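Local structure of alpha-amylase (Eubacterium rectale DSM 17629, 6AZ5) at residues V23-W28 against L69-D74; Y8-D13 against N47-F52; P1-T6 against F90-D95. The protein probably binds starch and related alpha-glucans, as a family 41 carbohydrate-binding module of a surface-attached amylase. All blocks are in the same frame, centred on the assembly; numbering follows the deposited sequence.

Overall arrangement
After two residues the chain enters strand 3-10, which serves two contacts. Its first half meets residues 90-95 in contact 3, closing the longest loop, and both other contacts fall within that span. Its second half takes part in contact 2. Residues 23-28 follow, before residues 47-52 return to close contact 2; residues 69-74 then close contact 1. Contacts 1 and 2 therefore cross along the chain. Both are strand pairings, while contact 3 joins strand 3-10 to the end of strand 88-91 by side-chain packing. Contacts 1 and 2 touch through Tyr73 and Tyr9, and contacts 1 and 3 through Leu69 and Phe90.

Contact 1: V23-W28 against L69-D74; sequences VDLWMW and LKARYD
Trp26 pairs with Lys70 and Asp24 with Arg72 where two antiparallel strands of the beta-sandwich run side by side. In relatives of family CBM41, tryptophans and a lysine of these strands bind alpha-glucans, so Trp26, Trp28 and Lys70 probably belong to the sugar-binding surface. Backbone bonds join the hydrogen-bonded pairs; Trp26 N meets Lys70 O at 2.9 Å. Beside them, Arg72 grips the Asp24 carboxylate side-on. Arg72 NE donates to Asp24 OD1 at 2.9 Å in an almost straight bond (174°). Arg72 NH2 reaches Asp24 OD2 at 2.8 Å. Both oxygens are met on their syn sides, and the two flat groups are nearly coplanar, 20° apart. This double grip fixes the guanidinium. Trp26 CE3 lies over its centre, 3.5 Å from Arg72 CZ. A leucine in place of Arg72 would probably leave the buried Asp24 carboxylate without its charged mate and take the flat guanidinium from beside the Trp26 ring. Trp28 CG stands between its own backbone N and carbonyl carbon (chi1 63°), which swings the indole back across the neighbouring strand. One face of the indole then covers Leu69 N, 3.4 Å from Trp28 CH2. The sheet face of Leu25, Met27, Leu69 and Ala71 is apolar; Leu25 CD1 meets Leu69 CD1 at 3.9 Å. On the polar face, Trp79 packs on Arg72 and Trp26, Asp87 pairs with Lys70, and Ser35 and Asn75 also bond to Asp24. The apolar face packs on strands 3-10 and 49-58, while strands 35-44 and 88-91 continue the sheet.

Contact 2: Y8-D13 against N47-F52; sequences YYYNED and NKVTWF
Tyr8, Tyr10 and Trp51 form an aromatic cluster on one face of an antiparallel strand pair, where strands 3-10 and 49-58 begin to splay apart. Tyr10 CB sits over a face of the indole, 3.8 Å from the centroid of the Trp51 six-membered ring, in a CH-pi contact. The Tyr10 ring turns its edge toward the same indole, with the planes at 59°. Tyr10 CG lies anti to the backbone N (chi1 176°), which carries the ring along the second strand to Val49. There Tyr10 CE1 packs on Val49 CB at 3.8 Å, the two side chains crossing at about a right angle. Tyr8 CB approaches obliquely from the other side of the indole plane, 3.5 Å from Trp51 CE3. The backbones are joined at one hydrogen-bonded pair. Tyr9 N bonds to Phe52 O at 2.9 Å, and Phe52 N returns a bond to Tyr9 O. On the face opposite the cluster, Tyr9 and Phe52 lie side by side, with Tyr9 CD2 3.8 Å from Phe52 CD1. Beyond this pair the strands part, with an angle of 123° between them. Water 1 sits in the opening; it accepts from Asn11 N at 2.9 Å and donates weakly to Thr50 O. Asn11 follows the strand. Its OD1 accepts from Asp13 N, an Asx turn. Separately, Asn11 ND2 donates to Tyr9 OH at 3.0 Å. Asp104 is a second partner of that hydroxyl. Asp44 accepts from Trp51 NE1 and faces Lys48 and Val49 across a G1 beta bulge. Strand 99-103 runs parallel on the far side of strand 3-10, and strand 35-44 pairs with strand 49-58.

Contact 3: P1-T6 against F90-D95; sequences PDHTFT and FTISGD
The His3 imidazole has Gly94 CA over one face and Asp95 O at its edge, near the ring plane. Gly94 CA stands 3.6 Å from the centroid of the His3 ring, a CH-pi contact offset toward the rim. The edge contact runs from His3 CE1 to Asp95 O at 3.3 Å. Further into the protein, Phe90 turns its edge toward the face of Phe5 in an offset T-shaped pair. The planes are 76° apart, and Phe90 CZ comes within 3.7 Å of Phe5 CE2. The two rings arrive from opposite directions. Phe5 CG stands between its backbone N and carbonyl carbon (chi1 60°), which sends the ring toward Phe90. Ile92 lies between the two aromatic sites. Its CG2 meets the imidazole obliquely, 3.6 Å from His3 CD2 and on the same side as Gly94 CA; its CG1 marks the looser approach to Phe5. Gly94 has a positive phi (73°), a backbone shape that glycine adopts easily. The turn is shaped by Ser93, whose OG accepts from Asp95 N at 3.1 Å, an ST turn. Glu98 ties both sides together, taking bonds from His3 NE2 and from the backbone N of Ser93 and Gly94. Around the phenylalanines, Leu100 touches both rings; Ile56 adds to the Phe5 side, and Val67 and Leu69 to the Phe90 side. Such an edge-to-face pair between strands is part of the core packing of a beta-sandwich, here joining strand 3-10 to strand 88-91, with the histidine and its turn closing the end of that core.

Contact 1: V23-W28 against L69-D74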
loop_
_atom_site.group_PDB
_atom_site.type_symbol
_atom_site.label_atom_id
_atom_site.label_comp_id
_atom_site.label_asym_id
_atom_site.label_seq_id
_atom_site.Cartn_x
_atom_site.Cartn_y
_atom_site.Cartn_z
ATOM N N VAL A 23 -3.326 -2.040 -10.332
ATOM C CA VAL A 23 -2.309 -2.044 -9.278
ATOM C C VAL A 23 -2.924 -2.509 -7.963
ATOM O O VAL A 23 -3.949 -1.971 -7.534
ATOM C CB VAL A 23 -1.690 -0.646 -9.075
ATOM C CG1 VAL A 23 -0.519 -0.713 -8.108
ATOM C CG2 VAL A 23 -1.257 -0.054 -10.402
ATOM N N ASP A 24 -2.322 -3.511 -7.330
ATOM C CA ASP A 24 -2.782 -3.918 -6.005
ATOM C C ASP A 24 -1.632 -4.209 -5.045
ATOM O O ASP A 24 -0.460 -3.967 -5.348
ATOM C CB ASP A 24 -3.728 -5.135 -6.089
ATOM C CG ASP A 24 -3.059 -6.401 -6.636
ATOM O OD1 ASP A 24 -1.843 -6.607 -6.434
ATOM O OD2 ASP A 24 -3.772 -7.219 -7.261
ATOM N N LEU A 25 -2.002 -4.701 -3.871
ATOM C CA LEU A 25 -1.060 -5.190 -2.885
ATOM C C LEU A 25 -1.384 -6.644 -2.607
ATOM O O LEU A 25 -2.542 -6.988 -2.385
ATOM C CB LEU A 25 -1.141 -4.391 -1.581
ATOM C CG LEU A 25 -0.935 -2.884 -1.587
ATOM C CD1 LEU A 25 -1.155 -2.333 -0.179
ATOM C CD2 LEU A 25 0.461 -2.530 -2.114
ATOM N N TRP A 26 -0.365 -7.494 -2.623
ATOM C CA TRP A 26 -0.519 -8.854 -2.141
ATOM C C TRP A 26 -0.101 -8.879 -0.677
ATOM O O TRP A 26 1.049 -8.601 -0.354
ATOM C CB TRP A 26 0.318 -9.829 -2.961
ATOM C CG TRP A 26 -0.029 -11.250 -2.702
ATOM C CD1 TRP A 26 0.600 -12.107 -1.850
ATOM C CD2 TRP A 26 -1.104 -11.986 -3.295
ATOM N NE1 TRP A 26 -0.012 -13.336 -1.880
ATOM C CE2 TRP A 26 -1.062 -13.287 -2.763
ATOM C CE3 TRP A 26 -2.098 -11.671 -4.230
ATOM C CZ2 TRP A 26 -1.977 -14.273 -3.127
ATOM C CZ3 TRP A 26 -2.999 -12.650 -4.595
ATOM C CH2 TRP A 26 -2.934 -13.935 -4.044
ATOM N N MET A 27 -1.032 -9.194 0.214
ATOM C CA MET A 27 -0.747 -9.072 1.637
ATOM C C MET A 27 -0.989 -10.370 2.386
ATOM O O MET A 27 -1.810 -11.191 1.970
ATOM C CB MET A 27 -1.588 -7.945 2.242
ATOM C CG MET A 27 -1.559 -6.663 1.436
ATOM S SD MET A 27 -2.557 -5.349 2.174
ATOM C CE MET A 27 -1.471 -4.801 3.491
ATOM N N TRP A 28 -0.254 -10.557 3.479
ATOM C CA TRP A 28 -0.414 -11.733 4.330
ATOM C C TRP A 28 -0.111 -11.417 5.800
ATOM O O TRP A 28 0.457 -10.371 6.109
ATOM C CB TRP A 28 0.471 -12.875 3.835
ATOM C CG TRP A 28 1.949 -12.604 3.882
ATOM C CD1 TRP A 28 2.812 -12.983 4.863
ATOM C CD2 TRP A 28 2.741 -11.920 2.896
ATOM N NE1 TRP A 28 4.084 -12.576 4.559
ATOM C CE2 TRP A 28 4.070 -11.925 3.357
ATOM C CE3 TRP A 28 2.450 -11.304 1.676
ATOM C CZ2 TRP A 28 5.110 -11.328 2.645
ATOM C CZ3 TRP A 28 3.484 -10.721 0.966
ATOM C CH2 TRP A 28 4.798 -10.732 1.454
ATOM N N LEU A 69 3.744 -7.747 2.818
ATOM C CA LEU A 69 3.100 -7.296 1.598
ATOM C C LEU A 69 4.086 -6.989 0.478
ATOM O O LEU A 69 5.274 -6.808 0.710
ATOM C CB LEU A 69 2.251 -6.049 1.868
ATOM C CG LEU A 69 2.976 -4.704 1.777
ATOM C CD1 LEU A 69 1.978 -3.568 1.762
ATOM C CD2 LEU A 69 3.968 -4.519 2.919
ATOM N N LYS A 70 3.569 -6.928 -0.744
ATOM C CA LYS A 70 4.319 -6.393 -1.871
ATOM C C LYS A 70 3.356 -5.882 -2.938
ATOM O O LYS A 70 2.283 -6.445 -3.143
ATOM C CB LYS A 70 5.262 -7.453 -2.446
ATOM C CG LYS A 70 4.553 -8.671 -2.986
ATOM C CD LYS A 70 5.540 -9.762 -3.384
ATOM C CE LYS A 70 6.173 -10.409 -2.169
ATOM N NZ LYS A 70 6.899 -11.662 -2.523
ATOM N N ALA A 71 3.737 -4.803 -3.606
ATOM C CA ALA A 71 2.924 -4.261 -4.684
ATOM C C ALA A 71 2.957 -5.174 -5.917
ATOM O O ALA A 71 3.948 -5.863 -6.148
ATOM C CB ALA A 71 3.397 -2.866 -5.043
ATOM N N ARG A 72 1.868 -5.188 -6.687
ATOM C CA ARG A 72 1.826 -5.875 -7.982
ATOM C C ARG A 72 1.329 -4.897 -9.039
ATOM O O ARG A 72 0.372 -4.158 -8.801
ATOM C CB ARG A 72 0.936 -7.115 -7.925
ATOM C CG ARG A 72 1.393 -8.142 -6.915
ATOM C CD ARG A 72 0.641 -9.449 -7.080
ATOM N NE ARG A 72 -0.800 -9.227 -7.112
ATOM C CZ ARG A 72 -1.703 -10.172 -7.354
ATOM N NH1 ARG A 72 -1.313 -11.418 -7.585
ATOM N NH2 ARG A 72 -2.996 -9.866 -7.367
ATOM N N TYR A 73 1.982 -4.883 -10.200
ATOM C CA TYR A 73 1.831 -3.778 -11.151
ATOM C C TYR A 73 0.667 -3.918 -12.130
ATOM O O TYR A 73 0.134 -2.919 -12.619
ATOM C CB TYR A 73 3.126 -3.596 -11.950
ATOM C CG TYR A 73 4.356 -3.357 -11.102
ATOM C CD1 TYR A 73 4.263 -2.733 -9.867
ATOM C CD2 TYR A 73 5.610 -3.758 -11.539
ATOM C CE1 TYR A 73 5.387 -2.517 -9.089
ATOM C CE2 TYR A 73 6.739 -3.546 -10.772
ATOM C CZ TYR A 73 6.623 -2.927 -9.548
ATOM O OH TYR A 73 7.747 -2.714 -8.782
ATOM N N ASP A 74 0.284 -5.151 -12.434
ATOM C CA ASP A 74 -0.782 -5.387 -13.403
ATOM C C ASP A 74 -1.473 -6.701 -13.075
ATOM O O ASP A 74 -1.085 -7.757 -13.576
ATOM C CB ASP A 74 -0.220 -5.407 -14.829
ATOM C CG ASP A 74 -1.306 -5.316 -15.897
ATOM O OD1 ASP A 74 -2.495 -5.517 -15.575
ATOM O OD2 ASP A 74 -0.963 -5.047 -17.069
#

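Contact 2: Y8-D13 against N47-F52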
loop_
_atom_site.group_PDB
_atom_site.type_symbol
_atom_site.label_atom_id
_atom_site.label_comp_id
_atom_site.label_asym_id
_atom_site.label_seq_id
_atom_site.Cartn_x
_atom_site.Cartn_y
_atom_site.Cartn_z
ATOM N N TYR A 8 -0.757 4.570 1.141
ATOM C CA TYR A 8 -0.393 5.211 -0.116
ATOM C C TYR A 8 0.742 4.451 -0.785
ATOM O O TYR A 8 1.642 3.959 -0.105
ATOM C CB TYR A 8 0.050 6.656 0.106
ATOM C CG TYR A 8 -0.968 7.566 0.753
ATOM C CD1 TYR A 8 -2.323 7.421 0.513
ATOM C CD2 TYR A 8 -0.559 8.589 1.599
ATOM C CE1 TYR A 8 -3.247 8.271 1.103
ATOM C CE2 TYR A 8 -1.472 9.437 2.194
ATOM C CZ TYR A 8 -2.814 9.272 1.947
ATOM O OH TYR A 8 -3.722 10.116 2.540
ATOM N N TYR A 9 0.708 4.378 -2.115
ATOM C CA TYR A 9 1.768 3.711 -2.872
ATOM C C TYR A 9 2.253 4.550 -4.048
ATOM O O TYR A 9 1.459 5.087 -4.822
ATOM C CB TYR A 9 1.291 2.346 -3.373
ATOM C CG TYR A 9 2.229 1.671 -4.350
ATOM C CD1 TYR A 9 3.440 1.131 -3.928
ATOM C CD2 TYR A 9 1.898 1.557 -5.698
ATOM C CE1 TYR A 9 4.300 0.507 -4.820
ATOM C CE2 TYR A 9 2.749 0.931 -6.598
ATOM C CZ TYR A 9 3.950 0.409 -6.153
ATOM O OH TYR A 9 4.798 -0.212 -7.044
ATOM N N TYR A 10 3.566 4.667 -4.179
ATOM C CA TYR A 10 4.124 5.420 -5.288
ATOM C C TYR A 10 5.081 4.568 -6.108
ATOM O O TYR A 10 5.923 3.849 -5.566
ATOM C CB TYR A 10 4.845 6.678 -4.795
ATOM C CG TYR A 10 5.526 7.442 -5.906
ATOM C CD1 TYR A 10 4.814 8.333 -6.699
ATOM C CD2 TYR A 10 6.881 7.268 -6.169
ATOM C CE1 TYR A 10 5.434 9.030 -7.724
ATOM C CE2 TYR A 10 7.509 7.962 -7.193
ATOM C CZ TYR A 10 6.782 8.838 -7.964
ATOM O OH TYR A 10 7.401 9.530 -8.980
ATOM N N ASN A 11 4.926 4.665 -7.423
ATOM C CA ASN A 11 5.820 4.033 -8.382
ATOM C C ASN A 11 5.909 4.941 -9.600
ATOM O O ASN A 11 4.914 5.161 -10.292
ATOM C CB ASN A 11 5.326 2.636 -8.771
ATOM C CG ASN A 11 6.332 1.869 -9.618
ATOM O OD1 ASN A 11 7.052 2.449 -10.429
ATOM N ND2 ASN A 11 6.382 0.560 -9.430
ATOM N N GLU A 12 7.099 5.480 -9.847
ATOM C CA GLU A 12 7.296 6.418 -10.947
ATOM C C GLU A 12 7.026 5.756 -12.294
ATOM O O GLU A 12 6.718 6.431 -13.274
ATOM C CB GLU A 12 8.714 6.995 -10.913
ATOM C CG GLU A 12 9.812 5.944 -10.853
ATOM C CD GLU A 12 11.204 6.549 -10.940
ATOM O OE1 GLU A 12 11.308 7.771 -11.184
ATOM O OE2 GLU A 12 12.191 5.801 -10.768
ATOM N N ASP A 13 7.131 4.430 -12.328
ATOM C CA ASP A 13 6.897 3.673 -13.554
ATOM C C ASP A 13 5.426 3.292 -13.750
ATOM O O ASP A 13 5.087 2.583 -14.698
ATOM C CB ASP A 13 7.764 2.411 -13.569
ATOM C CG ASP A 13 9.248 2.725 -13.640
ATOM O OD1 ASP A 13 9.608 3.778 -14.215
ATOM O OD2 ASP A 13 10.054 1.924 -13.118
ATOM N N ASN A 47 5.759 16.837 -2.447
ATOM C CA ASN A 47 6.654 16.227 -3.427
ATOM C C ASN A 47 6.215 16.468 -4.866
ATOM O O ASN A 47 6.904 16.054 -5.797
ATOM C CB ASN A 47 6.753 14.720 -3.181
ATOM C CG ASN A 47 7.340 14.391 -1.827
ATOM O OD1 ASN A 47 8.442 14.825 -1.494
ATOM N ND2 ASN A 47 6.600 13.634 -1.029
ATOM N N LYS A 48 5.085 17.161 -5.023
ATOM C CA LYS A 48 4.310 17.250 -6.272
ATOM C C LYS A 48 4.300 15.935 -7.062
ATOM O O LYS A 48 4.668 15.883 -8.235
ATOM C CB LYS A 48 4.788 18.425 -7.146
ATOM C CG LYS A 48 6.228 18.407 -7.649
ATOM C CD LYS A 48 6.617 19.792 -8.167
ATOM C CE LYS A 48 7.600 19.713 -9.333
ATOM N NZ LYS A 48 7.268 20.687 -10.415
ATOM N N VAL A 49 3.854 14.875 -6.390
ATOM C CA VAL A 49 3.594 13.581 -7.017
ATOM C C VAL A 49 2.220 13.048 -6.594
ATOM O O VAL A 49 1.623 13.530 -5.629
ATOM C CB VAL A 49 4.665 12.544 -6.653
ATOM C CG1 VAL A 49 6.034 13.003 -7.136
ATOM C CG2 VAL A 49 4.673 12.293 -5.145
ATOM N N THR A 50 1.721 12.048 -7.315
ATOM C CA THR A 50 0.431 11.445 -6.980
ATOM C C THR A 50 0.592 10.000 -6.506
ATOM O O THR A 50 1.292 9.202 -7.131
ATOM C CB THR A 50 -0.534 11.491 -8.180
ATOM O OG1 THR A 50 -0.738 12.854 -8.568
ATOM C CG2 THR A 50 -1.877 10.873 -7.818
ATOM N N TRP A 51 -0.050 9.674 -5.389
ATOM C CA TRP A 51 -0.000 8.323 -4.838
ATOM C C TRP A 51 -1.266 7.539 -5.169
ATOM O O TRP A 51 -2.340 8.121 -5.287
ATOM C CB TRP A 51 0.164 8.356 -3.314
ATOM C CG TRP A 51 1.371 9.074 -2.792
ATOM C CD1 TRP A 51 1.585 10.425 -2.775
ATOM C CD2 TRP A 51 2.505 8.478 -2.156
ATOM N NE1 TRP A 51 2.799 10.703 -2.190
ATOM C CE2 TRP A 51 3.383 9.524 -1.800
ATOM C CE3 TRP A 51 2.875 7.163 -1.865
ATOM C CZ2 TRP A 51 4.597 9.293 -1.167
ATOM C CZ3 TRP A 51 4.082 6.935 -1.235
ATOM C CH2 TRP A 51 4.929 7.993 -0.893
ATOM N N PHE A 52 -1.136 6.220 -5.310
ATOM C CA PHE A 52 -2.299 5.335 -5.230
ATOM C C PHE A 52 -2.750 5.296 -3.772
ATOM O O PHE A 52 -1.917 5.315 -2.872
ATOM C CB PHE A 52 -1.971 3.909 -5.702
ATOM C CG PHE A 52 -1.648 3.801 -7.166
ATOM C CD1 PHE A 52 -0.342 3.934 -7.612
ATOM C CD2 PHE A 52 -2.648 3.550 -8.096
ATOM C CE1 PHE A 52 -0.041 3.827 -8.955
ATOM C CE2 PHE A 52 -2.354 3.446 -9.440
ATOM C CZ PHE A 52 -1.049 3.584 -9.871
HETATM O O HOH W 1 2.695 6.309 -8.427
#

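Contact 3: P1-T6 against F90-D95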
loop_
_atom_site.group_PDB
_atom_site.type_symbol
_atom_site.label_atom_id
_atom_site.label_comp_id
_atom_site.label_asym_id
_atom_site.label_seq_id
_atom_site.Cartn_x
_atom_site.Cartn_y
_atom_site.Cartn_z
ATOM N N PRO A 1 -13.374 -3.507 18.494
ATOM C CA PRO A 1 -13.816 -2.890 17.237
ATOM C C PRO A 1 -12.704 -2.829 16.190
ATOM O O PRO A 1 -11.531 -2.693 16.542
ATOM C CB PRO A 1 -14.239 -1.484 17.667
ATOM C CG PRO A 1 -13.407 -1.207 18.871
ATOM C CD PRO A 1 -13.278 -2.522 19.585
ATOM N N ASP A 2 -13.085 -2.925 14.917
ATOM C CA ASP A 2 -12.134 -2.972 13.808
ATOM C C ASP A 2 -11.249 -1.739 13.736
ATOM O O ASP A 2 -11.594 -0.678 14.252
ATOM C CB ASP A 2 -12.870 -3.135 12.473
ATOM C CG ASP A 2 -13.596 -4.456 12.367
ATOM O OD1 ASP A 2 -13.291 -5.359 13.178
ATOM O OD2 ASP A 2 -14.463 -4.598 11.474
ATOM N N HIS A 3 -10.101 -1.894 13.089
ATOM C CA HIS A 3 -9.198 -0.779 12.851
ATOM C C HIS A 3 -8.931 -0.603 11.358
ATOM O O HIS A 3 -8.551 -1.551 10.667
ATOM C CB HIS A 3 -7.882 -0.986 13.598
ATOM C CG HIS A 3 -6.821 -0.008 13.212
ATOM N ND1 HIS A 3 -6.882 1.328 13.556
ATOM C CD2 HIS A 3 -5.692 -0.157 12.485
ATOM C CE1 HIS A 3 -5.826 1.951 13.067
ATOM N NE2 HIS A 3 -5.084 1.077 12.418
ATOM N N THR A 4 -9.124 0.615 10.865
ATOM C CA THR A 4 -8.876 0.921 9.458
ATOM C C THR A 4 -7.673 1.852 9.301
ATOM O O THR A 4 -7.566 2.862 9.993
ATOM C CB THR A 4 -10.109 1.570 8.798
ATOM O OG1 THR A 4 -11.182 0.623 8.752
ATOM C CG2 THR A 4 -9.791 2.009 7.378
ATOM N N PHE A 5 -6.762 1.505 8.397
ATOM C CA PHE A 5 -5.665 2.396 8.063
ATOM C C PHE A 5 -5.651 2.677 6.567
ATOM O O PHE A 5 -6.235 1.944 5.779
ATOM C CB PHE A 5 -4.320 1.816 8.511
ATOM C CG PHE A 5 -3.986 0.484 7.896
ATOM C CD1 PHE A 5 -4.390 -0.698 8.502
ATOM C CD2 PHE A 5 -3.244 0.411 6.726
ATOM C CE1 PHE A 5 -4.074 -1.928 7.945
ATOM C CE2 PHE A 5 -2.927 -0.815 6.161
ATOM C CZ PHE A 5 -3.342 -1.986 6.772
ATOM N N THR A 6 -4.991 3.763 6.194
ATOM C CA THR A 6 -4.824 4.125 4.800
ATOM C C THR A 6 -3.406 3.777 4.375
ATOM O O THR A 6 -2.465 3.931 5.152
ATOM C CB THR A 6 -5.088 5.628 4.576
ATOM O OG1 THR A 6 -6.414 5.947 5.014
ATOM C CG2 THR A 6 -4.944 5.993 3.115
ATOM N N PHE A 90 5.410 -3.982 7.467
ATOM C CA PHE A 90 5.244 -2.887 8.413
ATOM C C PHE A 90 4.430 -3.381 9.589
ATOM O O PHE A 90 3.908 -4.494 9.573
ATOM C CB PHE A 90 4.572 -1.668 7.771
ATOM C CG PHE A 90 3.137 -1.890 7.364
ATOM C CD1 PHE A 90 2.828 -2.416 6.119
ATOM C CD2 PHE A 90 2.096 -1.535 8.210
ATOM C CE1 PHE A 90 1.505 -2.610 5.731
ATOM C CE2 PHE A 90 0.766 -1.727 7.831
ATOM C CZ PHE A 90 0.473 -2.267 6.587
ATOM N N THR A 91 4.330 -2.552 10.618
ATOM C CA THR A 91 3.564 -2.911 11.798
ATOM C C THR A 91 2.343 -2.010 11.909
ATOM O O THR A 91 2.444 -0.799 11.767
ATOM C CB THR A 91 4.429 -2.813 13.072
ATOM O OG1 THR A 91 5.566 -3.676 12.939
ATOM C CG2 THR A 91 3.635 -3.222 14.302
ATOM N N ILE A 92 1.184 -2.613 12.140
ATOM C CA ILE A 92 -0.046 -1.856 12.307
ATOM C C ILE A 92 -0.008 -1.093 13.630
ATOM O O ILE A 92 -0.026 -1.696 14.701
ATOM C CB ILE A 92 -1.266 -2.783 12.257
ATOM C CG1 ILE A 92 -1.237 -3.609 10.965
ATOM C CG2 ILE A 92 -2.556 -1.987 12.386
ATOM C CD1 ILE A 92 -2.166 -4.803 10.991
ATOM N N SER A 93 0.062 0.234 13.546
ATOM C CA SER A 93 0.233 1.083 14.726
ATOM C C SER A 93 -1.069 1.321 15.483
ATOM O O SER A 93 -1.057 1.586 16.683
ATOM C CB SER A 93 0.831 2.433 14.329
ATOM O OG SER A 93 -0.149 3.283 13.758
ATOM N N GLY A 94 -2.193 1.246 14.785
ATOM C CA GLY A 94 -3.472 1.510 15.414
ATOM C C GLY A 94 -3.683 2.985 15.708
ATOM O O GLY A 94 -4.561 3.340 16.490
ATOM N N ASP A 95 -2.882 3.850 15.088
ATOM C CA ASP A 95 -3.043 5.292 15.277
ATOM C C ASP A 95 -4.423 5.732 14.798
ATOM O O ASP A 95 -5.071 5.028 14.022
ATOM C CB ASP A 95 -1.954 6.084 14.542
ATOM C CG ASP A 95 -0.596 6.031 15.253
ATOM O OD1 ASP A 95 -0.557 5.780 16.479
ATOM O OD2 ASP A 95 0.441 6.254 14.587
#